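Long-range contacts in prolyl endopeptidase (Myxococcus xanthus, PDB 2BKL), which probably cleaves oligopeptides after proline, and less readily after alanine, by a serine-protease mechanism: residues L59-F67 with F464-L472; P412-V420 with P431-R442. All blocks are in the same frame, centred on the assembly; numbering follows the deposited sequence.

Interaction 1. Residues L59-F67 with F464-L472; sequences LAARFKELF and FRSSILPWL
A knob-into-hole contact, Pro470 seated among Leu59, Arg62, Phe63 and Leu66, joins helix 56-67 to residues near the start of helix 469-473. Pro470 suits the place: a proline, which has no N-H to donate, is well tolerated there, and its ring offers a compact apolar knob. Its CB meets Leu59 CD2 at 3.7 Å, while its CG lies obliquely against Phe63 CE1 at 3.6 Å. Arg62 lends only its aliphatic CG here; the chain then bends (chi2 54°), and its guanidinium turns to Glu65 and to the carbonyl of Pro409. As in prolyl oligopeptidases generally, the N-terminal helices complete the alpha/beta-hydrolase domain, here across the whole beta-propeller in sequence. Phe63 and Phe67 also touch helix 657-674, so one row of rings serves two neighbours. Phe67 works by its edge: CD1 lies 3.4 Å from Ser466 OG, and CZ is 3.8 Å from Ser467 CB, while Phe63 CB sits over the ring's centre. With an alanine at Phe67, the two serines would probably lose their apolar cover and a gap would open beneath Phe63 CB. The small side chains of Ser466 and Ser467 leave room for the Phe67 ring edge. Ser466 OG, placed between its backbone N and carbonyl carbon (chi1 65°), shares a water with Leu66 O in the last turn of helix 56-67, 2.7 Å from each oxygen.

Interaction 2. Residues P412-V420 with P431-R442; sequences PEQYQVEQV and PMFVVHRKDLKR
Tyr415 to Val420 pair with Met432 to Arg437 as the antiparallel hairpin of strands 415-423 and 429-437, which forms one edge of the mixed sheet of the alpha/beta-hydrolase fold. Backbone bonds make the ladder: Gln416 with His436, Glu418 with Val434 and Val420 with Met432 are hydrogen-bonded pairs, and Glu418 N to Val434 O is almost straight (2.8 Å, 177°). Apolar contacts follow the alternation of strand residues. Val420 CG2 rests 3.9 Å from Met432 CB, on the face that helix 503-518 covers. On the other face Val417 adjoins Val435 and Phe433, and the Gln419 amide lies alongside the Phe433 ring, their planes 10° apart, with its NE2 bonded to Asp339 O. The polar contacts centre on His436. His436 NE2 gives a 2.7 Å bond to Glu418 OE2, met on its anti side with carboxylate and ring at right angles, while His436 ND1 donates to Arg437 O at 2.8 Å. Two donating nitrogens fix the ring's rotation and are consistent with a protonated imidazole; Tyr521 OH also bonds to Glu418 OE2. Where strand 415-423 begins and strand 429-437 ends, Arg437 NH1 reaches Gln414 OE1 (3.0 Å) from above the amide plane, and Arg437 NE pairs with Asp439. Arg442, also bonded to Gln519 O, joins Glu418 through a water 2.7 Å from both Arg442 NH1 and Glu418 OE1.

How the interactions relate
Both contacts are partly buried and sit on the same side of the molecule's centre, about 17 Å apart between centres, yet they do different work. Interaction 1 packs an N-terminal helix, which completes the catalytic domain, against helix 469-473, relying on apolar side chains and one bridging water. Interaction 2 builds the edge hairpin of that domain's sheet from backbone bonds, and polar side chains pair both along the ladder, at Glu418 and His436, and at the end near Arg437. Helix 469-473 connects them. Leu469 serves both, CD1 toward Leu66 and CD2 toward Tyr415; Leu472 CD1 packs 3.8 Å from Tyr415 CD1, and Leu472 CD2 reaches Val435 O. The helix thus lies between helix 56-67 and the hairpin.

Interaction 1. Residues L59-F67 with F464-L472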
loop_
_atom_site.group_PDB
_atom_site.type_symbol
_atom_site.label_atom_id
_atom_site.label_comp_id
_atom_site.label_asym_id
_atom_site.label_seq_id
_atom_site.Cartn_x
_atom_site.Cartn_y
_atom_site.Cartn_z
ATOM N N LEU A 59 10.859 1.787 25.582
ATOM C CA LEU A 59 10.288 1.529 24.253
ATOM C C LEU A 59 11.427 1.490 23.234
ATOM O O LEU A 59 11.488 0.582 22.416
ATOM C CB LEU A 59 9.264 2.591 23.827
ATOM C CG LEU A 59 7.836 2.496 24.379
ATOM C CD1 LEU A 59 7.107 3.765 23.999
ATOM C CD2 LEU A 59 7.093 1.290 23.869
ATOM N N ALA A 60 12.342 2.452 23.299
ATOM C CA ALA A 60 13.423 2.501 22.316
ATOM C C ALA A 60 14.294 1.254 22.381
ATOM O O ALA A 60 14.649 0.709 21.344
ATOM C CB ALA A 60 14.277 3.727 22.482
ATOM N N ALA A 61 14.597 0.774 23.588
ATOM C CA ALA A 61 15.457 -0.405 23.707
ATOM C C ALA A 61 14.719 -1.605 23.129
ATOM O O ALA A 61 15.316 -2.457 22.481
ATOM C CB ALA A 61 15.860 -0.676 25.160
ATOM N N ARG A 62 13.411 -1.674 23.366
ATOM C CA ARG A 62 12.643 -2.830 22.942
ATOM C C ARG A 62 12.470 -2.826 21.415
ATOM O O ARG A 62 12.610 -3.870 20.760
ATOM C CB ARG A 62 11.279 -2.851 23.647
ATOM C CG ARG A 62 10.405 -4.067 23.328
ATOM C CD ARG A 62 11.079 -5.430 23.554
ATOM N NE ARG A 62 10.139 -6.529 23.342
ATOM C CZ ARG A 62 10.493 -7.761 22.978
ATOM N NH1 ARG A 62 11.768 -8.078 22.795
ATOM N NH2 ARG A 62 9.554 -8.684 22.800
ATOM N N PHE A 63 12.180 -1.657 20.854
ATOM C CA PHE A 63 12.041 -1.538 19.399
ATOM C C PHE A 63 13.382 -1.793 18.701
ATOM O O PHE A 63 13.415 -2.325 17.601
ATOM C CB PHE A 63 11.450 -0.190 18.990
ATOM C CG PHE A 63 9.989 -0.019 19.326
ATOM C CD1 PHE A 63 9.080 -1.032 19.094
ATOM C CD2 PHE A 63 9.532 1.160 19.868
ATOM C CE1 PHE A 63 7.721 -0.859 19.376
ATOM C CE2 PHE A 63 8.167 1.332 20.167
ATOM C CZ PHE A 63 7.283 0.313 19.926
ATOM N N LYS A 64 14.500 -1.462 19.344
ATOM C CA LYS A 64 15.799 -1.795 18.762
ATOM C C LYS A 64 16.002 -3.320 18.687
ATOM O O LYS A 64 16.483 -3.844 17.687
ATOM C CB LYS A 64 16.924 -1.104 19.543
ATOM C CG LYS A 64 18.227 -1.080 18.789
ATOM C CD LYS A 64 19.288 -0.292 19.544
ATOM C CE LYS A 64 20.674 -0.536 18.948
ATOM N NZ LYS A 64 21.187 -1.876 19.334
ATOM N N GLU A 65 15.580 -4.035 19.724
ATOM C CA GLU A 65 15.652 -5.484 19.772
ATOM C C GLU A 65 14.745 -6.124 18.707
ATOM O O GLU A 65 15.062 -7.181 18.150
ATOM C CB GLU A 65 15.282 -5.933 21.194
ATOM C CG GLU A 65 15.179 -7.409 21.481
ATOM C CD GLU A 65 15.014 -7.703 22.978
ATOM O OE1 GLU A 65 14.427 -6.854 23.723
ATOM O OE2 GLU A 65 15.465 -8.795 23.415
ATOM N N LEU A 66 13.632 -5.466 18.398
ATOM C CA LEU A 66 12.617 -6.041 17.515
ATOM C C LEU A 66 12.772 -5.655 16.057
ATOM O O LEU A 66 12.495 -6.466 15.172
ATOM C CB LEU A 66 11.219 -5.604 17.968
ATOM C CG LEU A 66 10.729 -6.194 19.283
ATOM C CD1 LEU A 66 9.473 -5.499 19.723
ATOM C CD2 LEU A 66 10.538 -7.705 19.149
ATOM N N PHE A 67 13.156 -4.415 15.775
ATOM C CA PHE A 67 13.106 -3.895 14.391
ATOM C C PHE A 67 14.326 -4.248 13.554
ATOM O O PHE A 67 14.249 -4.245 12.321
ATOM C CB PHE A 67 12.924 -2.372 14.352
ATOM C CG PHE A 67 11.558 -1.886 14.711
ATOM C CD1 PHE A 67 10.569 -2.725 15.214
ATOM C CD2 PHE A 67 11.285 -0.548 14.582
ATOM C CE1 PHE A 67 9.298 -2.211 15.524
ATOM C CE2 PHE A 67 10.034 -0.022 14.907
ATOM C CZ PHE A 67 9.047 -0.864 15.394
ATOM N N PHE A 464 2.406 -9.786 10.215
ATOM C CA PHE A 464 3.130 -9.634 11.479
ATOM C C PHE A 464 3.739 -8.249 11.573
ATOM O O PHE A 464 4.524 -7.822 10.716
ATOM C CB PHE A 464 4.220 -10.694 11.638
ATOM C CG PHE A 464 4.984 -10.557 12.929
ATOM C CD1 PHE A 464 4.388 -10.887 14.122
ATOM C CD2 PHE A 464 6.294 -10.052 12.941
ATOM C CE1 PHE A 464 5.085 -10.749 15.331
ATOM C CE2 PHE A 464 6.989 -9.907 14.141
ATOM C CZ PHE A 464 6.391 -10.255 15.321
ATOM N N ARG A 465 3.413 -7.557 12.665
ATOM C CA ARG A 465 4.010 -6.281 12.959
ATOM C C ARG A 465 4.605 -6.375 14.359
ATOM O O ARG A 465 3.872 -6.450 15.342
ATOM C CB ARG A 465 2.947 -5.183 12.945
ATOM C CG ARG A 465 2.481 -4.709 11.574
ATOM C CD ARG A 465 1.517 -3.499 11.698
ATOM N NE ARG A 465 1.045 -2.962 10.415
ATOM C CZ ARG A 465 1.122 -1.678 10.022
ATOM N NH1 ARG A 465 1.660 -0.727 10.792
ATOM N NH2 ARG A 465 0.644 -1.336 8.829
ATOM N N SER A 466 5.920 -6.355 14.465
ATOM C CA SER A 466 6.533 -6.372 15.786
ATOM C C SER A 466 6.271 -5.073 16.557
ATOM O O SER A 466 6.365 -5.054 17.780
ATOM C CB SER A 466 8.031 -6.624 15.676
ATOM O OG SER A 466 8.674 -5.570 15.015
ATOM N N SER A 467 5.891 -4.018 15.840
ATOM C CA SER A 467 5.648 -2.723 16.457
ATOM C C SER A 467 4.554 -2.709 17.508
ATOM O O SER A 467 4.548 -1.830 18.347
ATOM C CB SER A 467 5.354 -1.654 15.402
ATOM O OG SER A 467 4.145 -1.928 14.699
ATOM N N ILE A 468 3.629 -3.662 17.450
ATOM C CA ILE A 468 2.533 -3.724 18.397
ATOM C C ILE A 468 2.897 -4.480 19.683
ATOM O O ILE A 468 2.135 -4.483 20.633
ATOM C CB ILE A 468 1.250 -4.341 17.787
ATOM C CG1 ILE A 468 1.372 -5.856 17.620
ATOM C CG2 ILE A 468 0.844 -3.613 16.504
ATOM C CD1 ILE A 468 0.044 -6.500 17.285
ATOM N N LEU A 469 4.064 -5.119 19.751
ATOM C CA LEU A 469 4.341 -5.983 20.893
ATOM C C LEU A 469 4.448 -5.249 22.250
ATOM O O LEU A 469 3.870 -5.717 23.206
ATOM C CB LEU A 469 5.541 -6.904 20.651
ATOM C CG LEU A 469 5.291 -7.942 19.554
ATOM C CD1 LEU A 469 6.591 -8.696 19.273
ATOM C CD2 LEU A 469 4.191 -8.913 19.940
ATOM N N PRO A 470 5.143 -4.120 22.375
ATOM C CA PRO A 470 5.124 -3.368 23.645
ATOM C C PRO A 470 3.698 -2.969 24.089
ATOM O O PRO A 470 3.349 -3.018 25.272
ATOM C CB PRO A 470 6.004 -2.152 23.328
ATOM C CG PRO A 470 6.909 -2.688 22.319
ATOM C CD PRO A 470 6.061 -3.506 21.398
ATOM N N TRP A 471 2.839 -2.688 23.119
ATOM C CA TRP A 471 1.455 -2.329 23.399
ATOM C C TRP A 471 0.715 -3.508 24.018
ATOM O O TRP A 471 0.104 -3.363 25.073
ATOM C CB TRP A 471 0.799 -1.852 22.107
ATOM C CG TRP A 471 -0.611 -1.333 22.230
ATOM C CD1 TRP A 471 -1.770 -1.965 21.835
ATOM C CD2 TRP A 471 -1.005 -0.094 22.793
ATOM N NE1 TRP A 471 -2.853 -1.178 22.136
ATOM C CE2 TRP A 471 -2.402 0.001 22.677
ATOM C CE3 TRP A 471 -0.306 0.974 23.355
ATOM C CZ2 TRP A 471 -3.109 1.110 23.137
ATOM C CZ3 TRP A 471 -1.003 2.079 23.790
ATOM C CH2 TRP A 471 -2.395 2.137 23.668
ATOM N N LEU A 472 0.843 -4.678 23.406
ATOM C CA LEU A 472 0.202 -5.894 23.904
ATOM C C LEU A 472 0.753 -6.248 25.277
ATOM O O LEU A 472 0.008 -6.627 26.173
ATOM C CB LEU A 472 0.422 -7.071 22.952
ATOM C CG LEU A 472 -0.080 -6.920 21.507
ATOM C CD1 LEU A 472 0.131 -8.207 20.767
ATOM C CD2 LEU A 472 -1.535 -6.489 21.428
HETATM O O HOH W 1 10.480 -6.532 13.315
#

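Interaction 2. Residues P412-V420 with P431-R442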
loop_
_atom_site.group_PDB
_atom_site.type_symbol
_atom_site.label_atom_id
_atom_site.label_comp_id
_atom_site.label_asym_id
_atom_site.label_seq_id
_atom_site.Cartn_x
_atom_site.Cartn_y
_atom_site.Cartn_z
ATOM N N PRO A 412 5.237 -16.071 21.204
ATOM C CA PRO A 412 3.907 -16.020 20.575
ATOM C C PRO A 412 2.784 -16.620 21.425
ATOM O O PRO A 412 1.631 -16.184 21.281
ATOM C CB PRO A 412 4.085 -16.829 19.284
ATOM C CG PRO A 412 5.556 -16.859 19.037
ATOM C CD PRO A 412 6.213 -16.800 20.360
ATOM N N GLU A 413 3.102 -17.572 22.299
ATOM C CA GLU A 413 2.093 -18.259 23.114
ATOM C C GLU A 413 1.450 -17.378 24.177
ATOM O O GLU A 413 0.432 -17.742 24.779
ATOM C CB GLU A 413 2.716 -19.491 23.791
ATOM C CG GLU A 413 3.268 -20.514 22.806
ATOM C CD GLU A 413 2.231 -20.978 21.788
ATOM O OE1 GLU A 413 1.198 -21.559 22.211
ATOM O OE2 GLU A 413 2.438 -20.750 20.561
ATOM N N GLN A 414 2.012 -16.203 24.390
ATOM C CA GLN A 414 1.421 -15.247 25.316
ATOM C C GLN A 414 0.222 -14.502 24.722
ATOM O O GLN A 414 -0.481 -13.833 25.452
ATOM C CB GLN A 414 2.476 -14.244 25.814
ATOM C CG GLN A 414 3.400 -14.884 26.889
ATOM C CD GLN A 414 4.617 -14.047 27.252
ATOM O OE1 GLN A 414 4.648 -12.834 27.025
ATOM N NE2 GLN A 414 5.645 -14.712 27.810
ATOM N N TYR A 415 0.001 -14.599 23.413
ATOM C CA TYR A 415 -0.991 -13.767 22.726
ATOM C C TYR A 415 -2.017 -14.610 22.003
ATOM O O TYR A 415 -1.791 -15.794 21.695
ATOM C CB TYR A 415 -0.316 -12.844 21.684
ATOM C CG TYR A 415 0.899 -12.157 22.205
ATOM C CD1 TYR A 415 0.800 -11.122 23.092
ATOM C CD2 TYR A 415 2.157 -12.580 21.851
ATOM C CE1 TYR A 415 1.927 -10.502 23.611
ATOM C CE2 TYR A 415 3.294 -11.971 22.365
ATOM C CZ TYR A 415 3.173 -10.956 23.250
ATOM O OH TYR A 415 4.299 -10.357 23.794
ATOM N N GLN A 416 -3.168 -14.002 21.762
ATOM C CA GLN A 416 -4.162 -14.645 20.919
ATOM C C GLN A 416 -4.773 -13.651 19.985
ATOM O O GLN A 416 -4.729 -12.427 20.202
ATOM C CB GLN A 416 -5.240 -15.337 21.717
ATOM C CG GLN A 416 -6.094 -14.418 22.521
ATOM C CD GLN A 416 -7.133 -15.141 23.367
ATOM O OE1 GLN A 416 -7.231 -14.898 24.557
ATOM N NE2 GLN A 416 -7.912 -16.020 22.744
ATOM N N VAL A 417 -5.352 -14.199 18.935
ATOM C CA VAL A 417 -5.997 -13.441 17.875
ATOM C C VAL A 417 -7.411 -13.961 17.761
ATOM O O VAL A 417 -7.628 -15.181 17.660
ATOM C CB VAL A 417 -5.320 -13.664 16.508
ATOM C CG1 VAL A 417 -6.008 -12.851 15.410
ATOM C CG2 VAL A 417 -3.810 -13.358 16.582
ATOM N N GLU A 418 -8.368 -13.052 17.884
ATOM C CA GLU A 418 -9.774 -13.334 17.647
ATOM C C GLU A 418 -10.195 -12.739 16.305
ATOM O O GLU A 418 -9.628 -11.734 15.841
ATOM C CB GLU A 418 -10.624 -12.663 18.723
ATOM C CG GLU A 418 -10.117 -12.815 20.151
ATOM C CD GLU A 418 -11.099 -12.178 21.078
ATOM O OE1 GLU A 418 -12.251 -12.650 21.074
ATOM O OE2 GLU A 418 -10.749 -11.182 21.746
ATOM N N GLN A 419 -11.189 -13.352 15.683
ATOM C CA GLN A 419 -11.928 -12.761 14.595
ATOM C C GLN A 419 -13.384 -12.680 14.969
ATOM O O GLN A 419 -14.011 -13.711 15.355
ATOM C CB GLN A 419 -11.773 -13.521 13.291
ATOM C CG GLN A 419 -12.499 -12.795 12.111
ATOM C CD GLN A 419 -12.276 -13.422 10.758
ATOM O OE1 GLN A 419 -12.413 -14.658 10.601
ATOM N NE2 GLN A 419 -11.921 -12.598 9.793
ATOM N N VAL A 420 -13.896 -11.460 14.906
ATOM C CA VAL A 420 -15.266 -11.165 15.247
ATOM C C VAL A 420 -15.968 -10.513 14.072
ATOM O O VAL A 420 -15.324 -10.049 13.116
ATOM C CB VAL A 420 -15.337 -10.250 16.491
ATOM C CG1 VAL A 420 -14.657 -10.923 17.679
ATOM C CG2 VAL A 420 -14.741 -8.858 16.226
ATOM N N PRO A 431 -16.085 -7.872 9.348
ATOM C CA PRO A 431 -15.075 -8.580 10.141
ATOM C C PRO A 431 -14.089 -7.659 10.830
ATOM O O PRO A 431 -13.814 -6.551 10.357
ATOM C CB PRO A 431 -14.326 -9.430 9.140
ATOM C CG PRO A 431 -15.043 -9.252 7.820
ATOM C CD PRO A 431 -15.800 -7.955 7.902
ATOM N N MET A 432 -13.554 -8.125 11.944
ATOM C CA MET A 432 -12.489 -7.428 12.656
ATOM C C MET A 432 -11.600 -8.443 13.351
ATOM O O MET A 432 -12.104 -9.409 13.963
ATOM C CB MET A 432 -13.066 -6.422 13.663
ATOM C CG MET A 432 -12.007 -5.713 14.460
ATOM S SD MET A 432 -12.625 -4.185 15.266
ATOM C CE MET A 432 -13.988 -4.769 16.190
ATOM N N PHE A 433 -10.284 -8.263 13.268
ATOM C CA PHE A 433 -9.322 -8.999 14.082
ATOM C C PHE A 433 -9.044 -8.270 15.373
ATOM O O PHE A 433 -8.913 -7.049 15.384
ATOM C CB PHE A 433 -8.002 -9.192 13.332
ATOM C CG PHE A 433 -8.102 -9.945 12.040
ATOM C CD1 PHE A 433 -8.329 -11.314 12.037
ATOM C CD2 PHE A 433 -7.916 -9.295 10.814
ATOM C CE1 PHE A 433 -8.406 -12.027 10.837
ATOM C CE2 PHE A 433 -7.957 -10.012 9.633
ATOM C CZ PHE A 433 -8.209 -11.348 9.634
ATOM N N VAL A 434 -8.962 -9.011 16.474
ATOM C CA VAL A 434 -8.664 -8.441 17.777
ATOM C C VAL A 434 -7.532 -9.226 18.392
ATOM O O VAL A 434 -7.625 -10.449 18.543
ATOM C CB VAL A 434 -9.896 -8.395 18.706
ATOM C CG1 VAL A 434 -9.545 -7.615 19.975
ATOM C CG2 VAL A 434 -11.091 -7.751 18.017
ATOM N N VAL A 435 -6.455 -8.539 18.744
ATOM C CA VAL A 435 -5.220 -9.185 19.200
ATOM C C VAL A 435 -4.880 -8.672 20.587
ATOM O O VAL A 435 -4.934 -7.476 20.872
ATOM C CB VAL A 435 -4.030 -8.861 18.233
ATOM C CG1 VAL A 435 -2.809 -9.675 18.606
ATOM C CG2 VAL A 435 -4.433 -9.092 16.756
ATOM N N HIS A 436 -4.540 -9.584 21.485
ATOM C CA HIS A 436 -4.213 -9.208 22.854
ATOM C C HIS A 436 -3.529 -10.357 23.573
ATOM O O HIS A 436 -3.550 -11.493 23.120
ATOM C CB HIS A 436 -5.474 -8.800 23.622
ATOM C CG HIS A 436 -6.569 -9.803 23.519
ATOM N ND1 HIS A 436 -6.643 -10.928 24.325
ATOM C CD2 HIS A 436 -7.646 -9.859 22.705
ATOM C CE1 HIS A 436 -7.708 -11.634 23.987
ATOM N NE2 HIS A 436 -8.332 -11.006 23.008
ATOM N N ARG A 437 -2.953 -10.063 24.738
ATOM C CA ARG A 437 -2.455 -11.136 25.602
ATOM C C ARG A 437 -3.593 -12.074 25.989
ATOM O O ARG A 437 -4.730 -11.640 26.229
ATOM C CB ARG A 437 -1.835 -10.573 26.880
ATOM C CG ARG A 437 -0.495 -9.900 26.698
ATOM C CD ARG A 437 0.072 -9.358 27.978
ATOM N NE ARG A 437 0.415 -10.476 28.847
ATOM C CZ ARG A 437 1.551 -11.183 28.732
ATOM N NH1 ARG A 437 2.484 -10.864 27.829
ATOM N NH2 ARG A 437 1.755 -12.223 29.532
ATOM N N LYS A 438 -3.271 -13.351 26.132
ATOM C CA LYS A 438 -4.246 -14.330 26.618
ATOM C C LYS A 438 -4.834 -13.975 27.968
ATOM O O LYS A 438 -6.000 -14.273 28.215
ATOM C CB LYS A 438 -3.626 -15.736 26.662
ATOM C CG LYS A 438 -3.401 -16.312 25.306
ATOM C CD LYS A 438 -2.940 -17.782 25.340
ATOM C CE LYS A 438 -2.537 -18.283 23.963
ATOM N NZ LYS A 438 -1.800 -19.564 24.060
ATOM N N ASP A 439 -4.038 -13.374 28.850
ATOM C CA ASP A 439 -4.514 -12.989 30.185
ATOM C C ASP A 439 -5.206 -11.624 30.311
ATOM O O ASP A 439 -5.450 -11.146 31.415
ATOM C CB ASP A 439 -3.381 -13.112 31.203
ATOM C CG ASP A 439 -2.225 -12.177 30.952
ATOM O OD1 ASP A 439 -2.297 -11.189 30.157
ATOM O OD2 ASP A 439 -1.143 -12.376 31.569
ATOM N N LEU A 440 -5.533 -10.997 29.190
ATOM C CA LEU A 440 -6.233 -9.728 29.211
ATOM C C LEU A 440 -7.469 -9.835 30.068
ATOM O O LEU A 440 -8.260 -10.758 29.894
ATOM C CB LEU A 440 -6.687 -9.369 27.795
ATOM C CG LEU A 440 -7.442 -8.049 27.627
ATOM C CD1 LEU A 440 -6.419 -6.926 27.556
ATOM C CD2 LEU A 440 -8.353 -8.104 26.375
ATOM N N LYS A 441 -7.649 -8.872 30.963
ATOM C CA LYS A 441 -8.908 -8.711 31.681
ATOM C C LYS A 441 -9.914 -7.972 30.804
ATOM O O LYS A 441 -9.608 -6.914 30.253
ATOM C CB LYS A 441 -8.680 -7.943 32.990
ATOM C CG LYS A 441 -7.456 -8.415 33.781
ATOM C CD LYS A 441 -7.535 -8.153 35.290
ATOM C CE LYS A 441 -6.824 -9.268 36.057
ATOM N NZ LYS A 441 -6.405 -8.860 37.443
ATOM N N ARG A 442 -11.108 -8.545 30.657
ATOM C CA ARG A 442 -12.187 -7.944 29.894
ATOM C C ARG A 442 -13.024 -7.096 30.823
ATOM O O ARG A 442 -14.179 -7.438 31.148
ATOM C CB ARG A 442 -13.042 -9.016 29.206
ATOM C CG ARG A 442 -12.303 -9.728 28.100
ATOM C CD ARG A 442 -12.236 -8.929 26.833
ATOM N NE ARG A 442 -13.487 -8.914 26.117
ATOM C CZ ARG A 442 -13.879 -9.863 25.268
ATOM N NH1 ARG A 442 -13.133 -10.932 25.013
ATOM N NH2 ARG A 442 -15.030 -9.742 24.644
HETATM O O HOH W 2 -1.027 -13.771 28.290
HETATM O O HOH W 3 -7.551 -16.209 26.570
HETATM O O HOH W 4 -12.743 -13.172 23.631
#